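Side-chain contacts in acyl-coenzyme A oxidase acox-1.1 (Caenorhabditis elegans, PDB 5K3H), which catalyses the FAD-dependent first step of peroxisomal beta-oxidation, oxidising acyl-CoA to 2-enoyl-CoA with O2 and releasing H2O2: residues 158-163 with 213-218; 168-173 with 257-262. All coordinates share one frame; numbering follows the deposited sequence.

Along the chain the four segments alternate, so the two contacts cross and neither nests within the other. Strand 211-221 brings 213-218 back to 158-163, in the loop after strand 147-150, and interaction 1 so closes a loop of 49 intervening residues that contains no helix. Later, 257-262 comes back to 168-173, and interaction 2 closes a longer loop of 83. Interaction 1 joins the FAD-binding loop to strand 211-221; interaction 2 joins the end of strand 166-170 and the turn after it to strand 258-261 and the residue that follows. Both reach the same mixed sheet, their centres are about 18 Å apart, and Phe218 CB packs on Ile260 CD1 at 3.8 Å.

Interaction 1 of 2, residues 158-163 with 213-218; sequences TNLQNL and FGPHTF
Leu160 and Gln161 meet Pro215 where a short 3-10 turn, introduced by an Asx turn at Asn159, lies against strand 211-221 of the mixed beta sheet. The contact is small and superficial, and no hydrogen bond spans the two segments.

The apolar part centres on one corner of the proline ring. Leu160 CB lies 3.9 Å from Pro215 CG, and Leu160 CD2 reaches the same Pro215 CG at 4.0 Å, the two side chains crossing at about a right angle. The neighbouring ring carbon takes the amide of Gln161: NE2 of Gln161 sits 4.0 Å from CD of Pro215, a van der Waals contact of a polar group with a methylene. Although CB of Gln161 points away from the strand, a bend about CB-CG (chi2 -56°) folds the chain back to bring this amide to the ring.

Polar bonds shape each segment separately. In the Asx turn, Asn159 OD1 accepts from Gln161 N at 3.1 Å, with the donor standing 60° out of the carbonyl plane; Asn162 N also returns to Asn159 O at 3.1 Å. Both bonds close the turn that carries Leu160 and Gln161. Leu160 O is further bound by His205 NE2 of strand 199-208, the hairpin partner of strand 211-221.

The same loop belongs to the FAD site shared between subunits. Thr158 is one of the residues that bind this cofactor; in the present apo structure its OG1 is hydrogen-bonded to Gln322 OE1 of the second subunit, while Leu160 also packs on the FAD-binding residue Gln151. On the strand, the imidazole of His216 turns back along its own backbone, ND1 of His216 donating to Gly214 O at 2.9 Å, with that oxygen only 3° out of the ring plane.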
# COMPACT_ATOMS: atom_id res chain seq x y z
N THR B 158 -13.36 -17.91 -5.55
CA THR B 158 -14.02 -18.02 -4.25
C THR B 158 -14.78 -19.33 -4.04
O THR B 158 -14.45 -20.10 -3.13
CB THR B 158 -14.95 -16.81 -4.06
OG1 THR B 158 -16.07 -16.91 -4.96
CG2 THR B 158 -14.20 -15.49 -4.36
N ASN B 159 -15.80 -19.59 -4.86
CA ASN B 159 -16.77 -20.65 -4.58
C ASN B 159 -16.34 -21.95 -5.26
O ASN B 159 -16.35 -22.06 -6.49
CB ASN B 159 -18.16 -20.23 -5.05
CG ASN B 159 -19.28 -21.02 -4.37
OD1 ASN B 159 -19.05 -22.05 -3.74
ND2 ASN B 159 -20.52 -20.54 -4.52
N LEU B 160 -15.97 -22.96 -4.45
CA LEU B 160 -15.76 -24.30 -4.97
C LEU B 160 -16.91 -24.77 -5.86
O LEU B 160 -16.69 -25.56 -6.79
CB LEU B 160 -15.58 -25.29 -3.82
CG LEU B 160 -14.17 -25.47 -3.25
CD1 LEU B 160 -13.67 -24.19 -2.60
CD2 LEU B 160 -14.20 -26.60 -2.23
N GLN B 161 -18.12 -24.27 -5.62
CA GLN B 161 -19.28 -24.80 -6.34
C GLN B 161 -19.36 -24.32 -7.78
O GLN B 161 -20.11 -24.90 -8.58
CB GLN B 161 -20.58 -24.45 -5.60
CG GLN B 161 -20.67 -24.96 -4.15
CD GLN B 161 -20.47 -26.47 -3.98
OE1 GLN B 161 -21.03 -27.29 -4.71
NE2 GLN B 161 -19.67 -26.84 -3.00
N ASN B 162 -18.63 -23.27 -8.15
CA ASN B 162 -18.67 -22.77 -9.52
C ASN B 162 -17.39 -23.06 -10.29
O ASN B 162 -17.19 -22.48 -11.37
CB ASN B 162 -18.97 -21.26 -9.51
CG ASN B 162 -20.38 -20.94 -8.98
OD1 ASN B 162 -20.54 -20.20 -7.99
ND2 ASN B 162 -21.39 -21.51 -9.63
N LEU B 163 -16.52 -23.93 -9.78
CA LEU B 163 -15.36 -24.38 -10.54
C LEU B 163 -15.78 -25.09 -11.83
O LEU B 163 -16.86 -25.68 -11.93
CB LEU B 163 -14.51 -25.32 -9.68
CG LEU B 163 -13.89 -24.68 -8.44
CD1 LEU B 163 -13.24 -25.73 -7.56
CD2 LEU B 163 -12.87 -23.63 -8.84
N PHE B 213 -21.11 -34.83 -8.49
CA PHE B 213 -20.95 -35.08 -7.07
C PHE B 213 -20.21 -33.96 -6.34
O PHE B 213 -19.90 -34.10 -5.15
CB PHE B 213 -20.25 -36.42 -6.85
CG PHE B 213 -21.12 -37.61 -7.17
CD1 PHE B 213 -21.25 -38.08 -8.47
CD2 PHE B 213 -21.83 -38.25 -6.16
CE1 PHE B 213 -22.06 -39.15 -8.76
CE2 PHE B 213 -22.65 -39.32 -6.44
CZ PHE B 213 -22.77 -39.78 -7.74
N GLY B 214 -19.89 -32.86 -7.02
CA GLY B 214 -19.26 -31.74 -6.36
C GLY B 214 -17.75 -31.85 -6.32
O GLY B 214 -17.16 -32.81 -6.83
N PRO B 215 -17.10 -30.87 -5.69
CA PRO B 215 -15.63 -30.82 -5.70
C PRO B 215 -15.03 -31.92 -4.84
O PRO B 215 -15.45 -32.15 -3.70
CB PRO B 215 -15.31 -29.43 -5.15
CG PRO B 215 -16.49 -29.03 -4.40
CD PRO B 215 -17.68 -29.67 -5.06
N HIS B 216 -14.06 -32.63 -5.43
CA HIS B 216 -13.24 -33.65 -4.79
C HIS B 216 -11.78 -33.43 -5.18
O HIS B 216 -11.48 -32.68 -6.11
CB HIS B 216 -13.69 -35.05 -5.21
CG HIS B 216 -15.01 -35.46 -4.64
ND1 HIS B 216 -16.20 -34.90 -5.05
CD2 HIS B 216 -15.33 -36.37 -3.69
CE1 HIS B 216 -17.20 -35.46 -4.39
NE2 HIS B 216 -16.70 -36.35 -3.56
N THR B 217 -10.86 -34.07 -4.46
CA THR B 217 -9.44 -33.85 -4.70
C THR B 217 -8.74 -35.11 -5.20
O THR B 217 -9.04 -36.24 -4.78
CB THR B 217 -8.74 -33.28 -3.44
OG1 THR B 217 -8.86 -34.20 -2.35
CG2 THR B 217 -9.37 -31.96 -3.03
N PHE B 218 -7.78 -34.90 -6.10
CA PHE B 218 -7.13 -35.98 -6.83
C PHE B 218 -5.63 -35.75 -6.83
O PHE B 218 -5.16 -34.62 -7.04
CB PHE B 218 -7.62 -36.09 -8.29
CG PHE B 218 -9.12 -36.25 -8.43
CD1 PHE B 218 -9.69 -37.50 -8.54
CD2 PHE B 218 -9.96 -35.14 -8.35
CE1 PHE B 218 -11.05 -37.66 -8.64
CE2 PHE B 218 -11.33 -35.30 -8.47
CZ PHE B 218 -11.87 -36.55 -8.60

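Interaction 2 of 2, residues 168-173 with 257-262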
# COMPACT_ATOMS: atom_id res chain seq x y z
N THR B 168 -14.18 -36.85 -14.70
CA THR B 168 -15.30 -37.68 -15.09
C THR B 168 -14.89 -39.13 -14.90
O THR B 168 -13.82 -39.55 -15.37
CB THR B 168 -15.74 -37.42 -16.54
OG1 THR B 168 -16.04 -36.03 -16.73
CG2 THR B 168 -16.98 -38.23 -16.87
N TYR B 169 -15.69 -39.88 -14.15
CA TYR B 169 -15.35 -41.26 -13.86
C TYR B 169 -15.67 -42.12 -15.07
O TYR B 169 -16.82 -42.20 -15.50
CB TYR B 169 -16.08 -41.79 -12.63
CG TYR B 169 -15.57 -43.17 -12.32
CD1 TYR B 169 -14.21 -43.40 -12.21
CD2 TYR B 169 -16.43 -44.26 -12.19
CE1 TYR B 169 -13.71 -44.64 -11.94
CE2 TYR B 169 -15.93 -45.53 -11.92
CZ TYR B 169 -14.56 -45.70 -11.80
OH TYR B 169 -14.00 -46.93 -11.54
N ASP B 170 -14.64 -42.78 -15.61
CA ASP B 170 -14.76 -43.68 -16.75
C ASP B 170 -14.84 -45.11 -16.21
O ASP B 170 -13.82 -45.70 -15.87
CB ASP B 170 -13.56 -43.48 -17.68
CG ASP B 170 -13.66 -44.30 -18.95
OD1 ASP B 170 -14.26 -45.40 -18.93
OD2 ASP B 170 -13.13 -43.84 -19.99
N ILE B 171 -16.06 -45.66 -16.16
CA ILE B 171 -16.29 -46.96 -15.54
C ILE B 171 -15.63 -48.08 -16.33
O ILE B 171 -15.18 -49.08 -15.76
CB ILE B 171 -17.80 -47.21 -15.35
CG1 ILE B 171 -18.43 -46.09 -14.50
CG2 ILE B 171 -18.05 -48.57 -14.72
CD1 ILE B 171 -19.95 -46.16 -14.38
N GLY B 172 -15.59 -47.96 -17.66
CA GLY B 172 -14.99 -49.00 -18.47
C GLY B 172 -13.52 -49.20 -18.16
O GLY B 172 -13.05 -50.34 -18.06
N THR B 173 -12.78 -48.11 -18.01
CA THR B 173 -11.33 -48.16 -17.81
C THR B 173 -10.91 -47.95 -16.36
O THR B 173 -9.70 -47.92 -16.09
CB THR B 173 -10.65 -47.12 -18.70
OG1 THR B 173 -11.02 -45.80 -18.28
CG2 THR B 173 -11.12 -47.32 -20.13
N ASN B 257 -8.47 -33.97 -21.52
CA ASN B 257 -8.94 -35.34 -21.26
C ASN B 257 -7.81 -36.21 -20.68
O ASN B 257 -7.42 -37.24 -21.23
CB ASN B 257 -9.54 -35.95 -22.54
CG ASN B 257 -10.88 -35.30 -22.93
OD1 ASN B 257 -11.82 -35.24 -22.11
ND2 ASN B 257 -10.96 -34.79 -24.17
N TYR B 258 -7.28 -35.75 -19.53
CA TYR B 258 -6.10 -36.33 -18.89
C TYR B 258 -6.51 -37.42 -17.91
O TYR B 258 -7.22 -37.14 -16.94
CB TYR B 258 -5.32 -35.22 -18.18
CG TYR B 258 -3.99 -35.61 -17.58
CD1 TYR B 258 -2.86 -35.76 -18.36
CD2 TYR B 258 -3.87 -35.81 -16.21
CE1 TYR B 258 -1.63 -36.10 -17.79
CE2 TYR B 258 -2.67 -36.15 -15.63
CZ TYR B 258 -1.55 -36.29 -16.42
OH TYR B 258 -0.36 -36.63 -15.82
N ARG B 259 -5.99 -38.63 -18.12
CA ARG B 259 -6.46 -39.83 -17.42
C ARG B 259 -5.55 -40.22 -16.26
O ARG B 259 -4.33 -40.32 -16.42
CB ARG B 259 -6.57 -41.00 -18.40
CG ARG B 259 -7.67 -40.81 -19.42
CD ARG B 259 -7.84 -41.99 -20.38
NE ARG B 259 -9.07 -41.80 -21.13
CZ ARG B 259 -10.22 -42.42 -20.88
NH1 ARG B 259 -10.31 -43.33 -19.92
NH2 ARG B 259 -11.29 -42.13 -21.62
N ILE B 260 -6.17 -40.45 -15.09
CA ILE B 260 -5.48 -40.92 -13.89
C ILE B 260 -6.26 -42.10 -13.32
O ILE B 260 -7.49 -42.22 -13.56
CB ILE B 260 -5.30 -39.78 -12.86
CG1 ILE B 260 -6.64 -39.25 -12.35
CG2 ILE B 260 -4.48 -38.64 -13.44
CD1 ILE B 260 -6.51 -38.16 -11.31
N PRO B 261 -5.61 -43.02 -12.59
CA PRO B 261 -6.32 -44.18 -12.03
C PRO B 261 -7.43 -43.78 -11.07
O PRO B 261 -7.43 -42.70 -10.49
CB PRO B 261 -5.22 -44.96 -11.30
CG PRO B 261 -3.93 -44.51 -11.95
CD PRO B 261 -4.15 -43.12 -12.43
N ARG B 262 -8.39 -44.70 -10.90
CA ARG B 262 -9.46 -44.49 -9.94
C ARG B 262 -8.91 -44.13 -8.56
O ARG B 262 -9.46 -43.27 -7.86
CB ARG B 262 -10.34 -45.73 -9.82
CG ARG B 262 -11.59 -45.49 -8.99
CD ARG B 262 -12.38 -46.73 -8.66
NE ARG B 262 -11.90 -47.43 -7.47
CZ ARG B 262 -11.09 -48.48 -7.49
NH1 ARG B 262 -10.66 -48.97 -8.66
NH2 ARG B 262 -10.72 -49.06 -6.35
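The guanidinium of Arg259 has Asp170 OD2 and Thr173 OG1 at its edge, near its plane, and the ring of Tyr169 is met obliquely by CG of Arg262, with Ile171 N above one face, offset toward the rim. The contact spans three neighbouring antiparallel strands, the beta hairpin 166-170/175-179 and strand 258-261, with 175-179 in the middle.

The salt bridge is end-on. NH1 and NH2 of Arg259 both bond to Asp170 OD2, at 2.9 and 3.0 Å, the carboxylate and guanidinium planes 67° apart. Both bonds are bent (148° and 141°): NH2 meets OD2 nearly along its C-O axis, NH1 from above the carboxylate plane. Arg259 is extended from CG to NE, which carries its charge over the intervening strand. Glu175 OE1 gives NH1 a second acidic partner and also hydrogen-bonds to Thr173 OG1; two carboxylates would thus offset the arginine's charge.

The other carboxylate oxygen serves the hairpin turn. Asp170 OD1 accepts from Thr173 N at 3.2 Å in an Asx motif, so one side chain ties down both its own turn and the distant strand.

Tyr169, buried, packs on the aliphatic part of Arg262, whose chain bends at chi3 and sends NE to Val272 O. CE1 of Tyr169 lies 3.7 Å from Arg262 CG, and Tyr169 OH, hydrogen-bonded to Ala274 O, comes within 3.3 Å of Arg262 CD.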